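Local structure of protein gp18 (Listeria monocytogenes EGD-e, 3GS9) at residues 15-19 / 53-57; 36-40 / 64-69; 109-115 / 157-163. The protein is a prophage tail protein of the endopeptidase-tail family and probably serves as a structural component of the phage tail, forming a three-chain assembly. All blocks are in the same frame, centred on the assembly; numbering follows the deposited sequence.

Contact 1. Residues 15-19 / 53-57; sequences NEEIL and YSFLD
The ring of Phe55 is clamped between two side chains of strand 16-18 and its approach, Asn15 and Glu17. On one face lies the CB of Asn15, 3.6 Å from the centroid of the Phe55 ring and displaced toward its rim, a CH-pi contact. The opposite face carries the carboxylate of Glu17, which lies almost flat on the ring: the two planes are only 4° apart, and Glu17 CD stands 3.5 Å above the Phe55 ring plane, over its centre. The backbone of Glu16 closes the edge, with Glu16 N 3.5 Å from Phe55 CE2.

Glu17 reaches this position because its CG sits between the backbone N and the carbonyl carbon (chi1 70°) and the chain runs extended from there; the side chains of Glu17 and Phe55 cross at about a right angle. The amide of Asn15 turns toward Tyr53 and Ser54. Its OD1 approaches Tyr53 CG obliquely at 3.1 Å, with amide and ring planes 39° apart, although Tyr53 is poorly ordered. Asn15 ND2 comes within 3.1 Å of Ser54 O. At the far end Leu19 CD1 and Leu56 CD2 make a looser apolar contact at 4.5 Å.

Further out, Asp10 holds the backbone N of Asn15, and Ser60 OG hydrogen-bonds to Phe55 O and Asp57 N, tying the loop to its own continuation. Asp57 is bonded to Tyr292 of the second subunit. The loop between strands 44-45 and 61-64 thus packs at the surface against strand 16-18, which pairs with strand 7-9 in the antiparallel beta-sheet of the N-terminal tail domain.

A carboxylate lying flat on an aromatic face would be expected to bring negative charge close to the pi cloud; Glu17 is exposed, so water could moderate this.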
loop_
_atom_site.group_PDB
_atom_site.type_symbol
_atom_site.label_atom_id
_atom_site.label_comp_id
_atom_site.label_asym_id
_atom_site.label_seq_id
_atom_site.Cartn_x
_atom_site.Cartn_y
_atom_site.Cartn_z
ATOM N N ASN A 15 -34.321 -25.230 -0.651
ATOM C CA ASN A 15 -34.439 -25.354 0.775
ATOM C C ASN A 15 -34.533 -23.936 1.343
ATOM O O ASN A 15 -33.648 -23.103 1.093
ATOM C CB ASN A 15 -33.219 -26.069 1.335
ATOM C CG ASN A 15 -32.997 -27.423 0.694
ATOM O OD1 ASN A 15 -33.756 -28.351 0.921
ATOM N ND2 ASN A 15 -31.945 -27.540 -0.089
ATOM N N GLU A 16 -35.642 -23.651 2.015
ATOM C CA GLU A 16 -35.881 -22.351 2.635
ATOM C C GLU A 16 -36.502 -22.544 3.985
ATOM O O GLU A 16 -37.424 -23.368 4.139
ATOM C CB GLU A 16 -36.815 -21.526 1.780
ATOM C CG GLU A 16 -36.430 -21.577 0.290
ATOM C CD GLU A 16 -36.624 -20.302 -0.433
ATOM O OE1 GLU A 16 -36.868 -19.291 0.248
ATOM O OE2 GLU A 16 -36.501 -20.318 -1.692
ATOM N N GLU A 17 -36.002 -21.813 4.970
ATOM C CA GLU A 17 -36.581 -21.883 6.272
ATOM C C GLU A 17 -36.264 -20.695 7.160
ATOM O O GLU A 17 -35.437 -19.844 6.823
ATOM C CB GLU A 17 -36.135 -23.168 6.945
ATOM C CG GLU A 17 -34.705 -23.218 7.336
ATOM C CD GLU A 17 -34.339 -24.555 7.961
ATOM O OE1 GLU A 17 -35.205 -25.474 8.029
ATOM O OE2 GLU A 17 -33.165 -24.670 8.371
ATOM N N ILE A 18 -36.952 -20.666 8.289
ATOM C CA ILE A 18 -36.693 -19.676 9.324
ATOM C C ILE A 18 -35.390 -20.089 10.005
ATOM O O ILE A 18 -35.234 -21.232 10.419
ATOM C CB ILE A 18 -37.818 -19.626 10.352
ATOM C CG1 ILE A 18 -39.131 -19.156 9.722
ATOM C CG2 ILE A 18 -37.457 -18.713 11.473
ATOM C CD1 ILE A 18 -40.378 -19.409 10.630
ATOM N N LEU A 19 -34.455 -19.145 10.108
ATOM C CA LEU A 19 -33.203 -19.384 10.805
ATOM C C LEU A 19 -33.393 -19.382 12.315
ATOM O O LEU A 19 -33.926 -18.414 12.861
ATOM C CB LEU A 19 -32.229 -18.272 10.445
ATOM C CG LEU A 19 -30.820 -18.349 11.040
ATOM C CD1 LEU A 19 -30.177 -19.721 10.827
ATOM C CD2 LEU A 19 -29.978 -17.230 10.438
ATOM N N TYR A 53 -31.088 -31.258 4.666
ATOM C CA TYR A 53 -30.614 -30.533 3.487
ATOM C C TYR A 53 -29.698 -29.367 3.892
ATOM O O TYR A 53 -29.513 -29.080 5.088
ATOM C CB TYR A 53 -31.803 -29.979 2.685
ATOM C CG TYR A 53 -32.702 -31.016 2.039
ATOM C CD1 TYR A 53 -33.772 -31.584 2.735
ATOM C CD2 TYR A 53 -32.502 -31.403 0.715
ATOM C CE1 TYR A 53 -34.608 -32.527 2.129
ATOM C CE2 TYR A 53 -33.329 -32.344 0.104
ATOM C CZ TYR A 53 -34.380 -32.901 0.811
ATOM O OH TYR A 53 -35.191 -33.823 0.188
ATOM N N SER A 54 -29.125 -28.708 2.884
ATOM C CA SER A 54 -28.349 -27.481 3.079
ATOM C C SER A 54 -29.286 -26.284 2.912
ATOM O O SER A 54 -29.931 -26.141 1.858
ATOM C CB SER A 54 -27.204 -27.376 2.044
ATOM O OG SER A 54 -26.589 -28.629 1.756
ATOM N N PHE A 55 -29.370 -25.444 3.941
ATOM C CA PHE A 55 -30.082 -24.162 3.840
ATOM C C PHE A 55 -29.085 -22.985 3.879
ATOM O O PHE A 55 -29.166 -22.042 3.046
ATOM C CB PHE A 55 -31.097 -24.020 4.968
ATOM C CG PHE A 55 -32.145 -25.093 4.969
ATOM C CD1 PHE A 55 -31.845 -26.350 5.439
ATOM C CD2 PHE A 55 -33.418 -24.834 4.503
ATOM C CE1 PHE A 55 -32.804 -27.345 5.440
ATOM C CE2 PHE A 55 -34.377 -25.808 4.486
ATOM C CZ PHE A 55 -34.072 -27.079 4.956
ATOM N N LEU A 56 -28.140 -23.065 4.827
ATOM C CA LEU A 56 -27.150 -21.999 5.063
ATOM C C LEU A 56 -25.686 -22.394 4.749
ATOM O O LEU A 56 -25.018 -23.078 5.519
ATOM C CB LEU A 56 -27.274 -21.532 6.513
ATOM C CG LEU A 56 -26.392 -20.375 6.965
ATOM C CD1 LEU A 56 -26.844 -19.091 6.363
ATOM C CD2 LEU A 56 -26.429 -20.284 8.486
ATOM N N ASP A 57 -25.186 -21.922 3.610
ATOM C CA ASP A 57 -23.844 -22.231 3.153
ATOM C C ASP A 57 -23.440 -21.094 2.200
ATOM O O ASP A 57 -24.190 -20.099 2.063
ATOM C CB ASP A 57 -23.823 -23.600 2.419
ATOM C CG ASP A 57 -22.539 -24.389 2.664
ATOM O OD1 ASP A 57 -21.445 -23.856 2.364
ATOM O OD2 ASP A 57 -22.622 -25.534 3.187
#

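Contact 2. Residues 36-40 / 64-69; sequences MWSIE and FRGQEF
Phe69 presents its edge to the indole face of Trp37 in a T-shaped stack. The centroids of the Phe69 ring and the five-membered ring of Trp37 are 5.3 Å apart and the planes stand at 88°, with Phe69 CE2 lying over the rim of the indole and Trp37 NE1 at the edge of Phe69, in its plane. One face of Phe69 is filled by Ile39: its CG2 sits over the centre, 3.8 Å from the Phe69 centroid and almost on the normal, a CH-pi contact. Ile39 CG1 continues the cover at 3.8 Å from Phe69 CG. This branch lies between the backbone N and the carbonyl carbon (chi1 60°), which leaves CG2 beside the backbone N and pointed at the ring.

Gln67 bends at chi2 and brings OE1 within 3.7 Å of Trp37 CH2, the amide nearly parallel to the indole. Its polar ends are satisfied by other residues: OE1 by His91 and the N of Asn169, NE2 by Asp168. Trp37 NE1 bonds to Glu29.

The segments 36-40 and 67-69 cross at 78°, their axes 8.0 Å apart at closest approach, so side chains rather than backbone bonds join them. Strand 36-40 pairs with 30-32 and 83-90; strand 67-74 pairs with 61-64, through the type I' turn of the Phe64-Gln67 hairpin, and with 83-90. His91, just after strand 83-90, stacks on Trp37 and meets Phe69 edge-to-face, so all three aromatic residues pack together beside the strands.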
loop_
_atom_site.group_PDB
_atom_site.type_symbol
_atom_site.label_atom_id
_atom_site.label_comp_id
_atom_site.label_asym_id
_atom_site.label_seq_id
_atom_site.Cartn_x
_atom_site.Cartn_y
_atom_site.Cartn_z
HETATM N N MSE A 36 -19.281 -0.799 2.514
HETATM C CA MSE A 36 -19.805 -2.117 2.874
HETATM C C MSE A 36 -21.194 -2.044 3.475
HETATM O O MSE A 36 -21.564 -1.054 4.067
HETATM C CB MSE A 36 -18.854 -2.819 3.842
HETATM C CG MSE A 36 -18.622 -2.103 5.143
HETATM SE SE MSE A 36 -17.729 -3.290 6.428
HETATM C CE MSE A 36 -19.092 -4.643 6.654
ATOM N N TRP A 37 -21.958 -3.116 3.302
ATOM C CA TRP A 37 -23.200 -3.290 3.979
ATOM C C TRP A 37 -23.339 -4.811 4.144
ATOM O O TRP A 37 -23.377 -5.533 3.141
ATOM C CB TRP A 37 -24.327 -2.677 3.169
ATOM C CG TRP A 37 -25.663 -2.732 3.817
ATOM C CD1 TRP A 37 -25.938 -3.073 5.115
ATOM C CD2 TRP A 37 -26.914 -2.441 3.205
ATOM N NE1 TRP A 37 -27.287 -3.012 5.344
ATOM C CE2 TRP A 37 -27.912 -2.676 4.166
ATOM C CE3 TRP A 37 -27.302 -2.059 1.891
ATOM C CZ2 TRP A 37 -29.257 -2.464 3.903
ATOM C CZ3 TRP A 37 -28.650 -1.862 1.634
ATOM C CH2 TRP A 37 -29.607 -2.085 2.621
ATOM N N SER A 38 -23.400 -5.278 5.392
ATOM C CA SER A 38 -23.356 -6.706 5.631
ATOM C C SER A 38 -24.054 -7.061 6.926
ATOM O O SER A 38 -24.313 -6.183 7.780
ATOM C CB SER A 38 -21.895 -7.171 5.678
ATOM O OG SER A 38 -21.225 -6.736 6.851
ATOM N N ILE A 39 -24.369 -8.349 7.037
ATOM C CA ILE A 39 -24.700 -8.930 8.330
ATOM C C ILE A 39 -23.646 -10.007 8.666
ATOM O O ILE A 39 -23.082 -10.629 7.782
ATOM C CB ILE A 39 -26.141 -9.492 8.350
ATOM C CG1 ILE A 39 -26.354 -10.599 7.309
ATOM C CG2 ILE A 39 -27.150 -8.337 8.199
ATOM C CD1 ILE A 39 -27.751 -11.299 7.480
ATOM N N GLU A 40 -23.385 -10.183 9.951
ATOM C CA GLU A 40 -22.559 -11.295 10.406
ATOM C C GLU A 40 -23.206 -11.860 11.648
ATOM O O GLU A 40 -23.761 -11.143 12.440
ATOM C CB GLU A 40 -21.107 -10.884 10.701
ATOM C CG GLU A 40 -20.344 -11.923 11.566
ATOM C CD GLU A 40 -18.845 -11.744 11.570
ATOM O OE1 GLU A 40 -18.389 -10.607 11.810
ATOM O OE2 GLU A 40 -18.123 -12.747 11.347
ATOM N N PHE A 64 -33.317 -10.388 6.009
ATOM C CA PHE A 64 -33.383 -9.694 7.282
ATOM C C PHE A 64 -33.969 -8.298 7.048
ATOM O O PHE A 64 -33.455 -7.540 6.239
ATOM C CB PHE A 64 -32.003 -9.628 7.953
ATOM C CG PHE A 64 -31.967 -8.703 9.141
ATOM C CD1 PHE A 64 -32.653 -9.001 10.297
ATOM C CD2 PHE A 64 -31.248 -7.524 9.081
ATOM C CE1 PHE A 64 -32.660 -8.121 11.381
ATOM C CE2 PHE A 64 -31.253 -6.653 10.162
ATOM C CZ PHE A 64 -31.935 -6.965 11.310
ATOM N N ARG A 65 -35.066 -8.016 7.733
ATOM C CA ARG A 65 -35.804 -6.738 7.655
ATOM C C ARG A 65 -36.023 -6.225 6.211
ATOM O O ARG A 65 -35.852 -5.044 5.902
ATOM C CB ARG A 65 -35.167 -5.670 8.541
ATOM C CG ARG A 65 -35.337 -5.946 10.004
ATOM C CD ARG A 65 -34.615 -4.922 10.838
ATOM N NE ARG A 65 -34.866 -5.134 12.260
ATOM C CZ ARG A 65 -34.188 -4.561 13.253
ATOM N NH1 ARG A 65 -33.176 -3.724 13.006
ATOM N NH2 ARG A 65 -34.522 -4.841 14.510
ATOM N N GLY A 66 -36.393 -7.137 5.344
ATOM C CA GLY A 66 -36.799 -6.746 4.009
ATOM C C GLY A 66 -35.655 -6.633 3.025
ATOM O O GLY A 66 -35.893 -6.297 1.855
ATOM N N GLN A 67 -34.427 -6.936 3.464
ATOM C CA GLN A 67 -33.270 -6.897 2.582
ATOM C C GLN A 67 -32.604 -8.249 2.491
ATOM O O GLN A 67 -32.656 -9.019 3.436
ATOM C CB GLN A 67 -32.263 -5.871 3.080
ATOM C CG GLN A 67 -32.859 -4.461 3.143
ATOM C CD GLN A 67 -33.144 -3.905 1.768
ATOM O OE1 GLN A 67 -32.297 -3.956 0.866
ATOM N NE2 GLN A 67 -34.350 -3.400 1.581
ATOM N N GLU A 68 -31.955 -8.496 1.356
ATOM C CA GLU A 68 -31.288 -9.780 1.070
ATOM C C GLU A 68 -29.767 -9.640 1.179
ATOM O O GLU A 68 -29.193 -8.710 0.615
ATOM C CB GLU A 68 -31.622 -10.244 -0.348
ATOM C CG GLU A 68 -31.109 -11.620 -0.708
ATOM C CD GLU A 68 -31.474 -12.042 -2.143
ATOM O OE1 GLU A 68 -32.262 -11.314 -2.786
ATOM O OE2 GLU A 68 -31.020 -13.103 -2.610
ATOM N N PHE A 69 -29.157 -10.581 1.888
ATOM C CA PHE A 69 -27.691 -10.658 2.110
ATOM C C PHE A 69 -27.267 -12.038 1.682
ATOM O O PHE A 69 -28.025 -13.015 1.861
ATOM C CB PHE A 69 -27.343 -10.428 3.573
ATOM C CG PHE A 69 -27.824 -9.102 4.119
ATOM C CD1 PHE A 69 -29.134 -8.953 4.609
ATOM C CD2 PHE A 69 -26.964 -7.998 4.130
ATOM C CE1 PHE A 69 -29.578 -7.740 5.101
ATOM C CE2 PHE A 69 -27.375 -6.785 4.598
ATOM C CZ PHE A 69 -28.690 -6.622 5.071
#

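Contact 3. Residues 109-115 / 157-163; sequences FTLEQCL and LLDDYGV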
loop_
_atom_site.group_PDB
_atom_site.type_symbol
_atom_site.label_atom_id
_atom_site.label_comp_id
_atom_site.label_asym_id
_atom_site.label_seq_id
_atom_site.Cartn_x
_atom_site.Cartn_y
_atom_site.Cartn_z
ATOM N N PHE A 109 -22.815 12.829 -21.611
ATOM C CA PHE A 109 -23.939 11.983 -21.203
ATOM C C PHE A 109 -24.524 12.333 -19.839
ATOM O O PHE A 109 -23.810 12.751 -18.915
ATOM C CB PHE A 109 -23.533 10.488 -21.157
ATOM C CG PHE A 109 -22.994 9.944 -22.464
ATOM C CD1 PHE A 109 -23.725 10.062 -23.666
ATOM C CD2 PHE A 109 -21.760 9.307 -22.501
ATOM C CE1 PHE A 109 -23.225 9.547 -24.881
ATOM C CE2 PHE A 109 -21.242 8.799 -23.733
ATOM C CZ PHE A 109 -21.978 8.885 -24.900
ATOM N N THR A 110 -25.809 12.044 -19.695
ATOM C CA THR A 110 -26.490 12.150 -18.435
ATOM C C THR A 110 -26.211 10.902 -17.604
ATOM O O THR A 110 -25.832 9.852 -18.143
ATOM C CB THR A 110 -28.017 12.310 -18.639
ATOM O OG1 THR A 110 -28.520 11.172 -19.341
ATOM C CG2 THR A 110 -28.324 13.591 -19.432
ATOM N N LEU A 111 -26.437 10.992 -16.296
ATOM C CA LEU A 111 -26.366 9.819 -15.437
ATOM C C LEU A 111 -27.247 8.707 -15.978
ATOM O O LEU A 111 -26.873 7.538 -15.932
ATOM C CB LEU A 111 -26.821 10.175 -14.027
ATOM C CG LEU A 111 -26.795 9.078 -12.963
ATOM C CD1 LEU A 111 -25.380 8.418 -12.849
ATOM C CD2 LEU A 111 -27.262 9.675 -11.647
ATOM N N GLU A 112 -28.447 9.074 -16.438
ATOM C CA GLU A 112 -29.388 8.089 -16.995
ATOM C C GLU A 112 -28.773 7.325 -18.159
ATOM O O GLU A 112 -28.857 6.112 -18.197
ATOM C CB GLU A 112 -30.691 8.751 -17.444
ATOM C CG GLU A 112 -31.622 7.816 -18.205
ATOM N N GLN A 113 -28.163 8.028 -19.108
ATOM C CA GLN A 113 -27.489 7.366 -20.218
ATOM C C GLN A 113 -26.353 6.422 -19.776
ATOM O O GLN A 113 -26.162 5.325 -20.353
ATOM C CB GLN A 113 -26.950 8.397 -21.210
ATOM C CG GLN A 113 -28.021 9.158 -22.008
ATOM C CD GLN A 113 -27.405 10.247 -22.844
ATOM O OE1 GLN A 113 -26.798 11.172 -22.314
ATOM N NE2 GLN A 113 -27.542 10.135 -24.175
ATOM N N CYS A 114 -25.586 6.847 -18.777
ATOM C CA CYS A 114 -24.523 5.982 -18.243
ATOM C C CYS A 114 -25.076 4.724 -17.576
ATOM O O CYS A 114 -24.580 3.641 -17.818
ATOM C CB CYS A 114 -23.620 6.735 -17.266
ATOM S SG CYS A 114 -22.654 8.020 -18.068
ATOM N N LEU A 115 -26.118 4.864 -16.756
ATOM C CA LEU A 115 -26.673 3.706 -16.060
ATOM C C LEU A 115 -27.274 2.740 -17.072
ATOM O O LEU A 115 -27.076 1.520 -16.990
ATOM C CB LEU A 115 -27.703 4.149 -15.042
ATOM C CG LEU A 115 -27.137 4.861 -13.811
ATOM C CD1 LEU A 115 -28.246 5.507 -13.020
ATOM C CD2 LEU A 115 -26.380 3.852 -12.947
ATOM N N LEU A 157 -19.583 6.751 -11.473
ATOM C CA LEU A 157 -20.732 7.655 -11.654
ATOM C C LEU A 157 -21.025 8.467 -10.386
ATOM O O LEU A 157 -21.416 9.655 -10.474
ATOM C CB LEU A 157 -21.974 6.871 -12.105
ATOM C CG LEU A 157 -21.827 6.119 -13.445
ATOM C CD1 LEU A 157 -23.089 5.278 -13.794
ATOM C CD2 LEU A 157 -21.375 7.063 -14.616
ATOM N N LEU A 158 -20.909 7.835 -9.219
ATOM C CA LEU A 158 -21.155 8.529 -7.974
ATOM C C LEU A 158 -20.253 9.756 -7.908
ATOM O O LEU A 158 -20.713 10.868 -7.587
ATOM C CB LEU A 158 -20.903 7.627 -6.775
ATOM C CG LEU A 158 -21.728 6.348 -6.636
ATOM C CD1 LEU A 158 -21.455 5.687 -5.266
ATOM C CD2 LEU A 158 -23.201 6.586 -6.803
ATOM N N ASP A 159 -18.977 9.565 -8.249
ATOM C CA ASP A 159 -17.974 10.643 -8.215
ATOM C C ASP A 159 -18.204 11.689 -9.351
ATOM O O ASP A 159 -18.167 12.919 -9.127
ATOM C CB ASP A 159 -16.565 10.012 -8.354
ATOM C CG ASP A 159 -16.147 9.198 -7.146
ATOM O OD1 ASP A 159 -16.714 9.437 -6.058
ATOM O OD2 ASP A 159 -15.235 8.328 -7.290
ATOM N N ASP A 160 -18.460 11.193 -10.558
ATOM C CA ASP A 160 -18.609 12.033 -11.732
ATOM C C ASP A 160 -19.789 12.974 -11.534
ATOM O O ASP A 160 -19.659 14.181 -11.782
ATOM C CB ASP A 160 -18.855 11.203 -12.989
ATOM C CG ASP A 160 -17.603 10.572 -13.542
ATOM O OD1 ASP A 160 -16.493 10.805 -13.014
ATOM O OD2 ASP A 160 -17.719 9.819 -14.542
ATOM N N TYR A 161 -20.955 12.410 -11.200
ATOM C CA TYR A 161 -22.219 13.164 -11.097
ATOM C C TYR A 161 -22.542 13.772 -9.712
ATOM O O TYR A 161 -23.430 14.618 -9.599
ATOM C CB TYR A 161 -23.367 12.282 -11.625
ATOM C CG TYR A 161 -23.215 12.006 -13.099
ATOM C CD1 TYR A 161 -23.681 12.907 -14.056
ATOM C CD2 TYR A 161 -22.497 10.890 -13.545
ATOM C CE1 TYR A 161 -23.492 12.638 -15.395
ATOM C CE2 TYR A 161 -22.294 10.635 -14.880
ATOM C CZ TYR A 161 -22.790 11.511 -15.803
ATOM O OH TYR A 161 -22.575 11.252 -17.140
ATOM N N GLY A 162 -21.817 13.391 -8.661
ATOM C CA GLY A 162 -22.065 13.913 -7.308
ATOM C C GLY A 162 -23.368 13.340 -6.744
ATOM O O GLY A 162 -24.245 14.060 -6.256
ATOM N N VAL A 163 -23.485 12.026 -6.818
ATOM C CA VAL A 163 -24.667 11.321 -6.389
ATOM C C VAL A 163 -24.304 10.199 -5.423
ATOM O O VAL A 163 -23.131 9.777 -5.321
ATOM C CB VAL A 163 -25.494 10.739 -7.593
ATOM C CG1 VAL A 163 -26.002 11.873 -8.521
ATOM C CG2 VAL A 163 -24.712 9.699 -8.398
#
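The hydroxyl of Tyr161 donates to the carbonyl O of Phe109, with Tyr161 OH and Phe109 O 2.6 Å apart, and is also bonded to Gln142 NE2. The donor stands well above the carbonyl plane of Phe109, 54° out of it. The two hydrogen bonds hold the phenol at the start of helix 111-118, where its face covers Leu111: Leu111 CB is 4.2 Å from the Tyr161 centroid, close to the normal. Cys114 SG is a further neighbour, 3.4 Å from Tyr161 OH, its sulfur lying obliquely to the ring.

Leu111 extends its CG away from its own nitrogen (chi1 -179°), which carries the two methyls to different partners. CD1 meets Leu157 CB at 3.8 Å, while CD2 reaches tip to tip toward Val163. Leu157 in turn presses CD2 on Cys114 CB at 3.5 Å, tight for two carbons, and CD1 on Leu115.

The helix start is secured by a capping box: Gln113 N bonds to Thr110 OG1, and Thr110 N returns a bond to Gln113 OE1 on its lone pair. At the other end, Gly162 leaves helix 150-161 with positive phi, and Arg258 hydrogen-bonds to the carbonyl oxygens of Tyr161 and Gly162.

The segments 111-115 and 157-161 run nearly antiparallel (164°), with axes 11.3 Å apart at closest approach. Strand 141-149 contributes Gln142 and Phe145 beside Cys114 and Leu157, and Trp128 of strand 127-129 packs on Leu115.

In the fold
From the N terminus, strand 16-18 is met at contact 1 by the loop 53-57, which returns after strand 44-45. Strand 36-40 lies within that span, and its partner 64-69 comes after it, so contacts 1 and 2 cross along the chain. Both involve the same antiparallel beta-sheet of the N-terminal tail domain, their centres about 16 Å apart without touching; contact 1 is a surface contact, contact 2 a buried one. Contact 3 follows in series, closing the span from helix 111-118 to the end of helix 150-161 in the endopeptidase-tail part of the chain. Its centre is about 26 Å from that of contact 2 and about 39 Å from that of contact 1.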